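Local coordinates for alpha-hemoglobin-stabilizing protein (Homo sapiens, PDB 1Z8U) that acts as a chaperone that binds free alpha-hemoglobin and prevents its harmful aggregation and precipitation during normal erythroid cell development, at residues Ile11-Gly14 and Leu15-Ser19; Phe18-Leu21 and Leu22-Val26; Ala30-Glu34 and Glu35-Thr39; Thr39-Glu42 and Asp43-Asn46. The protein carries 1 engineered substitution. All blocks are in the same frame, centred on the assembly; numbering follows the deposited sequence.

In the fold
The four contacts are all local and follow the chain in order along the first two helices of a three-helix bundle. Contacts 1 and 2 lie on helix 5-23, share F18 and S19, and have centres 11 Å apart. After the loop, contact 3 opens helix 34-52 and contact 4 continues it; they share T39, and their centres are again 11 Å apart. Contacts 1 and 3, with centres 22 Å apart, lie on opposite sides of the chain's centre. The two helices meet between contacts 2 and 4, where F18, L21 and Q25 pack on W44 and M45. The second protein chain of the assembly, probably alpha-hemoglobin, reaches residues of every contact.

Contact 1 (Ile11-Gly14 and Leu15-Ser19); sequences ISAG and LKEFS
Within helix 5-23, E17 and A13 sit one turn apart, and the amide E17 N bonds A13 O at 2.9 Å with an N-H...O angle of 176°. The next bond runs from F18 N to G14 O, also at 2.9 Å. The amides of L15 and K16 make only weak bonds to the turn before. E17 CG stands beside its own backbone N (chi1 -60°) and the chain then runs extended, which lays it back along the previous turn: CG is 3.0 Å from A13 O, and OE2 comes to 3.7 Å from G14 CA. In the three-helix bundle this carboxylate looks to helix 34-52, where OE2 is hydrogen-bonded to the Y52 hydroxyl. With an alanine here, the Y52 hydroxyl would probably lose its acceptor and the helix a polar tie to its neighbour. I11 and L15 run side by side in the same direction, I11 CG2 resting 4.1 Å from L15 CD1, and L15 goes on to pack against E73 and L74 of helix 60-86. A further turn along, S19 OG reaches back to bond L15 O at 3.1 Å.

Contact 2 (Phe18-Leu21 and Leu22-Val26); sequences FSVL and LNQQV
L22 lies over one face of the F18 ring, an i to i+4 CH-pi contact near the C-terminal end of helix 5-23. L22 CG stands 3.9 Å from the ring centroid, 25° off the normal and displaced toward the rim, while L22 CD2 meets F18 CZ at 3.7 Å. The closer approach of the other leucine methyl to the ring is doubtful. Beneath this pair the backbone bond from L22 N to F18 O, 2.9 Å long, ties the two residues together. L22 CG is anti to its carbonyl carbon (chi1 -64°), a torsion that leans the branch back toward the preceding turn and onto the phenyl ring. The same ring meets Y48 of helix 34-52 edge-to-face and packs on L74 of helix 60-86, so F18 belongs to the core of the three-helix bundle.

Further along, L21 O gathers donors from beyond the turn. Q24 N makes a weak bond to it and another weak one to V20 O. Q24 CG lies close to both of those oxygens, and its NE2 is hydrogen-bonded to the backbone and to an acidic side chain of the other protein chain. Q25 bends at chi2 (-64°) and folds back beside L21, its NE2 3.5 Å from L21 CD2; the same nitrogen also bonds an acidic side chain of the other protein chain. Q25 NE2 donates to L21 O at 3.1 Å, with the acceptor in the plane of the amide but the donor above that of the carbonyl.

Contact 3 (Ala30-Glu34 and Glu35-Thr39); sequences ALVSE and EDMVT. Engineered in segment 30-34: A30 (natural residue Pro).
The backbone turns from the extended conformation of V32 and S33 into helix 34-52, where M37 N bonds S33 O at 2.8 Å and V38 N bonds E34 O at 3.1 Å. S33 is the N-cap: its OG accepts from D36 N at 3.2 Å, with an N-H...O angle of 159°. OG reaches that amide from a position between its own backbone N and carbonyl carbon (chi1 68°), and it also donates a weak bond to D36 OD2. A capping box would be completed by a direct bond from the aspartate back to S33 N; here water 1 makes the link instead, accepting from S33 N and donating to D36 OD2. A valine in place of S33 would probably leave D36 N without its capping acceptor and remove the weak hydroxyl bond to D36 OD2. Flanking the cap, V32 and M37 form the apolar pair of a hydrophobic staple, their side chains crossing at about a right angle. M37 also packs on F81 and Y85 of helix 60-86, and the CB of the engineered A30 lies near M37 CE. M37, bent at chi2 and chi3, carries CE to 4.0 Å from V32 CG1.

Contact 4 (Thr39-Glu42 and Asp43-Asn46); sequences TVVE and DWMN
V40 CG1 sits over one face of the W44 indole as a CH-pi contact, 18° off the normal of the six-membered ring. V40 CG1 is modelled 3.3 Å from the centroid of the W44 six-membered ring, a very close spacing that is uncertain. V41 N lies farther out over the rim of this face, and V41 CG2 meets the benzo part of the ring at W44 CE3, 4.1 Å away. With CG anti to the carbonyl carbon (chi1 -69°), the indole turns back alongside V40, the two side chains pointing the same way. The i to i+4 backbone bonds of helix 34-52 run regularly here: W44 N to V40 O at 2.9 Å and M45 N to V41 O at 2.8 Å. V41 CG1 also approaches M45 CE, 3.4 Å away where the bent thioether crosses it. M45 faces inward, onto F18 and L74 of the other two helices of the bundle. W44 packs on L21 and meets a ring-bearing polar side chain of the other protein chain at a steep angle. On the polar side the flat ends of E42 and N46 cross with their planes 64° apart; E42 OE2 and N46 ND2 are close, but the angle is too poor for a hydrogen bond. D43 OD1 bonds a polar side chain of the other protein chain. The helix thus turns an apolar side to its neighbours while W44 and D43 serve the interface, probably the one holding alpha-hemoglobin.

Contact 1 (Ile11-Gly14 and Leu15-Ser19)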
loop_
_atom_site.group_PDB
_atom_site.type_symbol
_atom_site.label_atom_id
_atom_site.label_comp_id
_atom_site.label_asym_id
_atom_site.label_seq_id
_atom_site.Cartn_x
_atom_site.Cartn_y
_atom_site.Cartn_z
ATOM N N ILE A 11 9.674 -10.185 15.704
ATOM C CA ILE A 11 10.391 -9.037 15.161
ATOM C C ILE A 11 11.229 -9.448 13.948
ATOM O O ILE A 11 11.454 -8.658 13.028
ATOM C CB ILE A 11 11.317 -8.423 16.237
ATOM C CG1 ILE A 11 10.477 -7.959 17.430
ATOM C CG2 ILE A 11 12.111 -7.259 15.657
ATOM C CD1 ILE A 11 11.289 -7.359 18.567
ATOM N N SER A 12 11.685 -10.694 13.947
ATOM C CA SER A 12 12.493 -11.196 12.847
ATOM C C SER A 12 11.621 -11.427 11.612
ATOM O O SER A 12 12.053 -11.181 10.484
ATOM C CB SER A 12 13.184 -12.501 13.259
ATOM O OG SER A 12 14.276 -12.799 12.400
ATOM N N ALA A 13 10.394 -11.893 11.843
ATOM C CA ALA A 13 9.428 -12.161 10.777
ATOM C C ALA A 13 9.050 -10.889 10.026
ATOM O O ALA A 13 9.075 -10.854 8.795
ATOM C CB ALA A 13 8.172 -12.799 11.361
ATOM N N GLY A 14 8.698 -9.850 10.777
ATOM C CA GLY A 14 8.318 -8.589 10.172
ATOM C C GLY A 14 9.419 -7.951 9.348
ATOM O O GLY A 14 9.153 -7.184 8.424
ATOM N N LEU A 15 10.663 -8.267 9.683
ATOM C CA LEU A 15 11.806 -7.715 8.970
ATOM C C LEU A 15 12.064 -8.494 7.684
ATOM O O LEU A 15 12.660 -7.977 6.737
ATOM C CB LEU A 15 13.041 -7.741 9.873
ATOM C CG LEU A 15 12.918 -6.858 11.117
ATOM C CD1 LEU A 15 14.066 -7.137 12.070
ATOM C CD2 LEU A 15 12.906 -5.394 10.701
ATOM N N LYS A 16 11.620 -9.743 7.656
ATOM C CA LYS A 16 11.797 -10.551 6.465
ATOM C C LYS A 16 10.682 -10.114 5.528
ATOM O O LYS A 16 10.913 -9.813 4.351
ATOM C CB LYS A 16 11.663 -12.042 6.792
ATOM C CG LYS A 16 12.149 -12.951 5.666
ATOM C CD LYS A 16 12.090 -14.424 6.041
ATOM C CE LYS A 16 12.718 -15.284 4.950
ATOM N NZ LYS A 16 12.064 -15.085 3.623
ATOM N N GLU A 17 9.474 -10.067 6.079
ATOM C CA GLU A 17 8.294 -9.648 5.335
ATOM C C GLU A 17 8.516 -8.237 4.789
ATOM O O GLU A 17 8.111 -7.921 3.676
ATOM C CB GLU A 17 7.064 -9.682 6.256
ATOM C CG GLU A 17 6.765 -11.079 6.828
ATOM C CD GLU A 17 5.783 -11.073 7.998
ATOM O OE1 GLU A 17 5.457 -12.167 8.513
ATOM O OE2 GLU A 17 5.340 -9.979 8.404
ATOM N N PHE A 18 9.182 -7.398 5.576
ATOM C CA PHE A 18 9.456 -6.028 5.172
ATOM C C PHE A 18 10.446 -5.965 4.011
ATOM O O PHE A 18 10.401 -5.045 3.186
ATOM C CB PHE A 18 10.008 -5.228 6.353
ATOM C CG PHE A 18 10.093 -3.754 6.092
ATOM C CD1 PHE A 18 8.932 -2.997 5.939
ATOM C CD2 PHE A 18 11.322 -3.125 5.978
ATOM C CE1 PHE A 18 8.998 -1.640 5.676
ATOM C CE2 PHE A 18 11.405 -1.766 5.716
ATOM C CZ PHE A 18 10.239 -1.020 5.564
ATOM N N SER A 19 11.342 -6.945 3.944
ATOM C CA SER A 19 12.336 -6.975 2.880
ATOM C C SER A 19 11.746 -7.422 1.559
ATOM O O SER A 19 12.081 -6.873 0.512
ATOM C CB SER A 19 13.502 -7.880 3.264
ATOM O OG SER A 19 14.301 -7.254 4.248
#

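Contact 2 (Phe18-Leu21 and Leu22-Val26)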
loop_
_atom_site.group_PDB
_atom_site.type_symbol
_atom_site.label_atom_id
_atom_site.label_comp_id
_atom_site.label_asym_id
_atom_site.label_seq_id
_atom_site.Cartn_x
_atom_site.Cartn_y
_atom_site.Cartn_z
ATOM N N PHE A 18 9.182 -7.398 5.576
ATOM C CA PHE A 18 9.456 -6.028 5.172
ATOM C C PHE A 18 10.446 -5.965 4.011
ATOM O O PHE A 18 10.401 -5.045 3.186
ATOM C CB PHE A 18 10.008 -5.228 6.353
ATOM C CG PHE A 18 10.093 -3.754 6.092
ATOM C CD1 PHE A 18 8.932 -2.997 5.939
ATOM C CD2 PHE A 18 11.322 -3.125 5.978
ATOM C CE1 PHE A 18 8.998 -1.640 5.676
ATOM C CE2 PHE A 18 11.405 -1.766 5.716
ATOM C CZ PHE A 18 10.239 -1.020 5.564
ATOM N N SER A 19 11.342 -6.945 3.944
ATOM C CA SER A 19 12.336 -6.975 2.880
ATOM C C SER A 19 11.746 -7.422 1.559
ATOM O O SER A 19 12.081 -6.873 0.512
ATOM C CB SER A 19 13.502 -7.880 3.264
ATOM O OG SER A 19 14.301 -7.254 4.248
ATOM N N VAL A 20 10.877 -8.425 1.592
ATOM C CA VAL A 20 10.266 -8.869 0.349
ATOM C C VAL A 20 9.432 -7.698 -0.173
ATOM O O VAL A 20 9.331 -7.489 -1.385
ATOM C CB VAL A 20 9.380 -10.124 0.543
ATOM C CG1 VAL A 20 8.417 -9.934 1.684
ATOM C CG2 VAL A 20 8.619 -10.396 -0.726
ATOM N N LEU A 21 8.861 -6.921 0.749
ATOM C CA LEU A 21 8.067 -5.758 0.371
ATOM C C LEU A 21 9.013 -4.779 -0.314
ATOM O O LEU A 21 8.784 -4.363 -1.452
ATOM C CB LEU A 21 7.459 -5.080 1.609
ATOM C CG LEU A 21 6.180 -4.234 1.486
ATOM C CD1 LEU A 21 6.324 -2.973 2.335
ATOM C CD2 LEU A 21 5.892 -3.865 0.042
ATOM N N LEU A 22 10.080 -4.418 0.393
ATOM C CA LEU A 22 11.062 -3.481 -0.129
ATOM C C LEU A 22 11.724 -3.993 -1.404
ATOM O O LEU A 22 11.840 -3.254 -2.386
ATOM C CB LEU A 22 12.143 -3.208 0.917
ATOM C CG LEU A 22 11.794 -2.524 2.240
ATOM C CD1 LEU A 22 13.062 -2.457 3.091
ATOM C CD2 LEU A 22 11.234 -1.119 2.005
ATOM N N ASN A 23 12.145 -5.259 -1.390
ATOM C CA ASN A 23 12.831 -5.858 -2.538
ATOM C C ASN A 23 12.018 -6.016 -3.812
ATOM O O ASN A 23 12.587 -6.091 -4.900
ATOM C CB ASN A 23 13.423 -7.225 -2.171
ATOM C CG ASN A 23 14.452 -7.146 -1.054
ATOM O OD1 ASN A 23 15.248 -6.205 -0.982
ATOM N ND2 ASN A 23 14.449 -8.149 -0.183
ATOM N N GLN A 24 10.696 -6.077 -3.701
ATOM C CA GLN A 24 9.888 -6.239 -4.901
ATOM C C GLN A 24 9.584 -4.913 -5.568
ATOM O O GLN A 24 8.994 -4.890 -6.641
ATOM C CB GLN A 24 8.574 -6.975 -4.590
ATOM C CG GLN A 24 7.688 -6.296 -3.551
ATOM C CD GLN A 24 6.381 -7.029 -3.332
ATOM O OE1 GLN A 24 6.329 -8.259 -3.383
ATOM N NE2 GLN A 24 5.318 -6.278 -3.070
ATOM N N GLN A 25 9.997 -3.812 -4.949
ATOM C CA GLN A 25 9.734 -2.487 -5.508
ATOM C C GLN A 25 10.477 -2.206 -6.820
ATOM O O GLN A 25 11.693 -2.371 -6.904
ATOM C CB GLN A 25 10.083 -1.411 -4.478
ATOM C CG GLN A 25 9.294 -1.519 -3.181
ATOM C CD GLN A 25 7.798 -1.291 -3.373
ATOM O OE1 GLN A 25 7.383 -0.311 -4.000
ATOM N NE2 GLN A 25 6.984 -2.187 -2.817
ATOM N N VAL A 26 9.736 -1.775 -7.837
ATOM C CA VAL A 26 10.306 -1.462 -9.148
ATOM C C VAL A 26 10.380 0.048 -9.358
ATOM O O VAL A 26 9.413 0.682 -9.769
ATOM C CB VAL A 26 9.461 -2.086 -10.279
ATOM C CG1 VAL A 26 9.713 -3.580 -10.348
ATOM C CG2 VAL A 26 7.975 -1.832 -10.020
#

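Contact 3 (Ala30-Glu34 and Glu35-Thr39)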
loop_
_atom_site.group_PDB
_atom_site.type_symbol
_atom_site.label_atom_id
_atom_site.label_comp_id
_atom_site.label_asym_id
_atom_site.label_seq_id
_atom_site.Cartn_x
_atom_site.Cartn_y
_atom_site.Cartn_z
ATOM N N ALA A 30 7.639 4.484 -10.022
ATOM C CA ALA A 30 7.404 5.246 -8.797
ATOM C C ALA A 30 6.810 6.634 -9.044
ATOM O O ALA A 30 5.831 7.013 -8.400
ATOM C CB ALA A 30 8.699 5.376 -8.009
ATOM N N LEU A 31 7.401 7.380 -9.977
ATOM C CA LEU A 31 6.966 8.743 -10.306
ATOM C C LEU A 31 6.603 9.559 -9.073
ATOM O O LEU A 31 6.021 10.642 -9.178
ATOM C CB LEU A 31 5.776 8.740 -11.270
ATOM C CG LEU A 31 6.035 8.317 -12.720
ATOM C CD1 LEU A 31 4.727 8.347 -13.507
ATOM C CD2 LEU A 31 7.064 9.252 -13.344
ATOM N N VAL A 32 6.941 9.034 -7.904
ATOM C CA VAL A 32 6.672 9.723 -6.663
ATOM C C VAL A 32 7.965 10.440 -6.279
ATOM O O VAL A 32 9.062 9.959 -6.572
ATOM C CB VAL A 32 6.251 8.730 -5.561
ATOM C CG1 VAL A 32 7.363 7.743 -5.294
ATOM C CG2 VAL A 32 5.894 9.478 -4.303
ATOM N N SER A 33 7.840 11.600 -5.643
ATOM C CA SER A 33 9.007 12.369 -5.241
ATOM C C SER A 33 9.721 11.722 -4.053
ATOM O O SER A 33 9.192 10.816 -3.405
ATOM C CB SER A 33 8.586 13.793 -4.883
ATOM O OG SER A 33 7.794 13.812 -3.708
ATOM N N GLU A 34 10.931 12.182 -3.772
ATOM C CA GLU A 34 11.705 11.654 -2.653
ATOM C C GLU A 34 10.930 11.930 -1.363
ATOM O O GLU A 34 10.886 11.107 -0.441
ATOM C CB GLU A 34 13.074 12.347 -2.594
ATOM C CG GLU A 34 13.954 11.926 -1.416
ATOM C CD GLU A 34 15.254 12.708 -1.346
ATOM O OE1 GLU A 34 16.053 12.615 -2.299
ATOM O OE2 GLU A 34 15.470 13.413 -0.339
ATOM N N GLU A 35 10.324 13.109 -1.330
ATOM C CA GLU A 35 9.539 13.573 -0.203
ATOM C C GLU A 35 8.372 12.621 0.084
ATOM O O GLU A 35 8.148 12.235 1.239
ATOM C CB GLU A 35 9.008 14.969 -0.512
ATOM C CG GLU A 35 8.801 15.852 0.689
ATOM C CD GLU A 35 8.113 17.149 0.320
ATOM O OE1 GLU A 35 8.150 18.105 1.129
ATOM O OE2 GLU A 35 7.527 17.209 -0.783
ATOM N N ASP A 36 7.636 12.236 -0.960
ATOM C CA ASP A 36 6.502 11.334 -0.769
ATOM C C ASP A 36 6.930 9.888 -0.625
ATOM O O ASP A 36 6.247 9.113 0.031
ATOM C CB ASP A 36 5.481 11.452 -1.904
ATOM C CG ASP A 36 4.950 12.855 -2.066
ATOM O OD1 ASP A 36 4.577 13.479 -1.053
ATOM O OD2 ASP A 36 4.906 13.328 -3.216
ATOM N N MET A 37 8.043 9.506 -1.237
ATOM C CA MET A 37 8.495 8.131 -1.071
ATOM C C MET A 37 8.764 7.920 0.422
ATOM O O MET A 37 8.572 6.826 0.947
ATOM C CB MET A 37 9.770 7.857 -1.869
ATOM C CG MET A 37 10.338 6.449 -1.640
ATOM S SD MET A 37 9.153 5.120 -1.992
ATOM C CE MET A 37 9.528 4.753 -3.703
ATOM N N VAL A 38 9.203 8.971 1.107
ATOM C CA VAL A 38 9.455 8.861 2.537
ATOM C C VAL A 38 8.144 8.603 3.260
ATOM O O VAL A 38 8.054 7.734 4.121
ATOM C CB VAL A 38 10.101 10.141 3.112
ATOM C CG1 VAL A 38 10.112 10.084 4.649
ATOM C CG2 VAL A 38 11.517 10.270 2.585
ATOM N N THR A 39 7.133 9.384 2.901
ATOM C CA THR A 39 5.807 9.245 3.474
ATOM C C THR A 39 5.329 7.812 3.263
ATOM O O THR A 39 4.926 7.145 4.216
ATOM C CB THR A 39 4.828 10.223 2.806
ATOM O OG1 THR A 39 5.253 11.565 3.069
ATOM C CG2 THR A 39 3.418 10.040 3.347
HETATM O O HOH W 1 5.399 12.608 -5.782
#

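Contact 4 (Thr39-Glu42 and Asp43-Asn46)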
loop_
_atom_site.group_PDB
_atom_site.type_symbol
_atom_site.label_atom_id
_atom_site.label_comp_id
_atom_site.label_asym_id
_atom_site.label_seq_id
_atom_site.Cartn_x
_atom_site.Cartn_y
_atom_site.Cartn_z
ATOM N N THR A 39 7.133 9.384 2.901
ATOM C CA THR A 39 5.807 9.245 3.474
ATOM C C THR A 39 5.329 7.812 3.263
ATOM O O THR A 39 4.926 7.145 4.216
ATOM C CB THR A 39 4.828 10.223 2.806
ATOM O OG1 THR A 39 5.253 11.565 3.069
ATOM C CG2 THR A 39 3.418 10.040 3.347
ATOM N N VAL A 40 5.392 7.332 2.022
ATOM C CA VAL A 40 4.969 5.964 1.720
ATOM C C VAL A 40 5.639 4.975 2.658
ATOM O O VAL A 40 4.965 4.226 3.361
ATOM C CB VAL A 40 5.320 5.551 0.270
ATOM C CG1 VAL A 40 5.284 4.049 0.143
ATOM C CG2 VAL A 40 4.334 6.142 -0.701
ATOM N N VAL A 41 6.973 4.977 2.672
ATOM C CA VAL A 41 7.726 4.057 3.530
ATOM C C VAL A 41 7.362 4.193 5.003
ATOM O O VAL A 41 7.182 3.187 5.687
ATOM C CB VAL A 41 9.264 4.230 3.351
ATOM C CG1 VAL A 41 10.029 3.258 4.274
ATOM C CG2 VAL A 41 9.648 3.961 1.902
ATOM N N GLU A 42 7.234 5.416 5.506
ATOM C CA GLU A 42 6.873 5.560 6.907
ATOM C C GLU A 42 5.495 4.966 7.156
ATOM O O GLU A 42 5.249 4.426 8.235
ATOM C CB GLU A 42 6.908 7.018 7.355
ATOM C CG GLU A 42 7.787 7.243 8.596
ATOM C CD GLU A 42 7.219 6.651 9.882
ATOM O OE1 GLU A 42 7.927 6.678 10.919
ATOM O OE2 GLU A 42 6.069 6.165 9.859
ATOM N N ASP A 43 4.598 5.057 6.169
ATOM C CA ASP A 43 3.266 4.469 6.322
ATOM C C ASP A 43 3.424 2.954 6.402
ATOM O O ASP A 43 2.771 2.285 7.209
ATOM C CB ASP A 43 2.357 4.838 5.149
ATOM C CG ASP A 43 1.777 6.237 5.276
ATOM O OD1 ASP A 43 1.119 6.694 4.324
ATOM O OD2 ASP A 43 1.964 6.881 6.326
ATOM N N TRP A 44 4.311 2.417 5.573
ATOM C CA TRP A 44 4.569 0.985 5.585
ATOM C C TRP A 44 5.136 0.555 6.932
ATOM O O TRP A 44 4.821 -0.529 7.418
ATOM C CB TRP A 44 5.549 0.601 4.483
ATOM C CG TRP A 44 4.985 0.740 3.107
ATOM C CD1 TRP A 44 3.664 0.774 2.757
ATOM C CD2 TRP A 44 5.727 0.786 1.884
ATOM N NE1 TRP A 44 3.540 0.836 1.392
ATOM C CE2 TRP A 44 4.791 0.846 0.831
ATOM C CE3 TRP A 44 7.096 0.779 1.575
ATOM C CZ2 TRP A 44 5.180 0.900 -0.514
ATOM C CZ3 TRP A 44 7.481 0.832 0.242
ATOM C CH2 TRP A 44 6.526 0.892 -0.787
ATOM N N MET A 45 5.971 1.393 7.541
ATOM C CA MET A 45 6.528 1.035 8.846
ATOM C C MET A 45 5.478 1.206 9.939
ATOM O O MET A 45 5.319 0.335 10.789
ATOM C CB MET A 45 7.794 1.852 9.146
ATOM C CG MET A 45 8.959 1.431 8.262
ATOM S SD MET A 45 10.540 2.158 8.693
ATOM C CE MET A 45 10.602 3.541 7.566
ATOM N N ASN A 46 4.747 2.316 9.913
ATOM C CA ASN A 46 3.692 2.517 10.900
ATOM C C ASN A 46 2.834 1.259 10.834
ATOM O O ASN A 46 2.520 0.640 11.847
ATOM C CB ASN A 46 2.843 3.745 10.544
ATOM C CG ASN A 46 3.546 5.055 10.861
ATOM O OD1 ASN A 46 3.051 6.138 10.534
ATOM N ND2 ASN A 46 4.700 4.964 11.509
#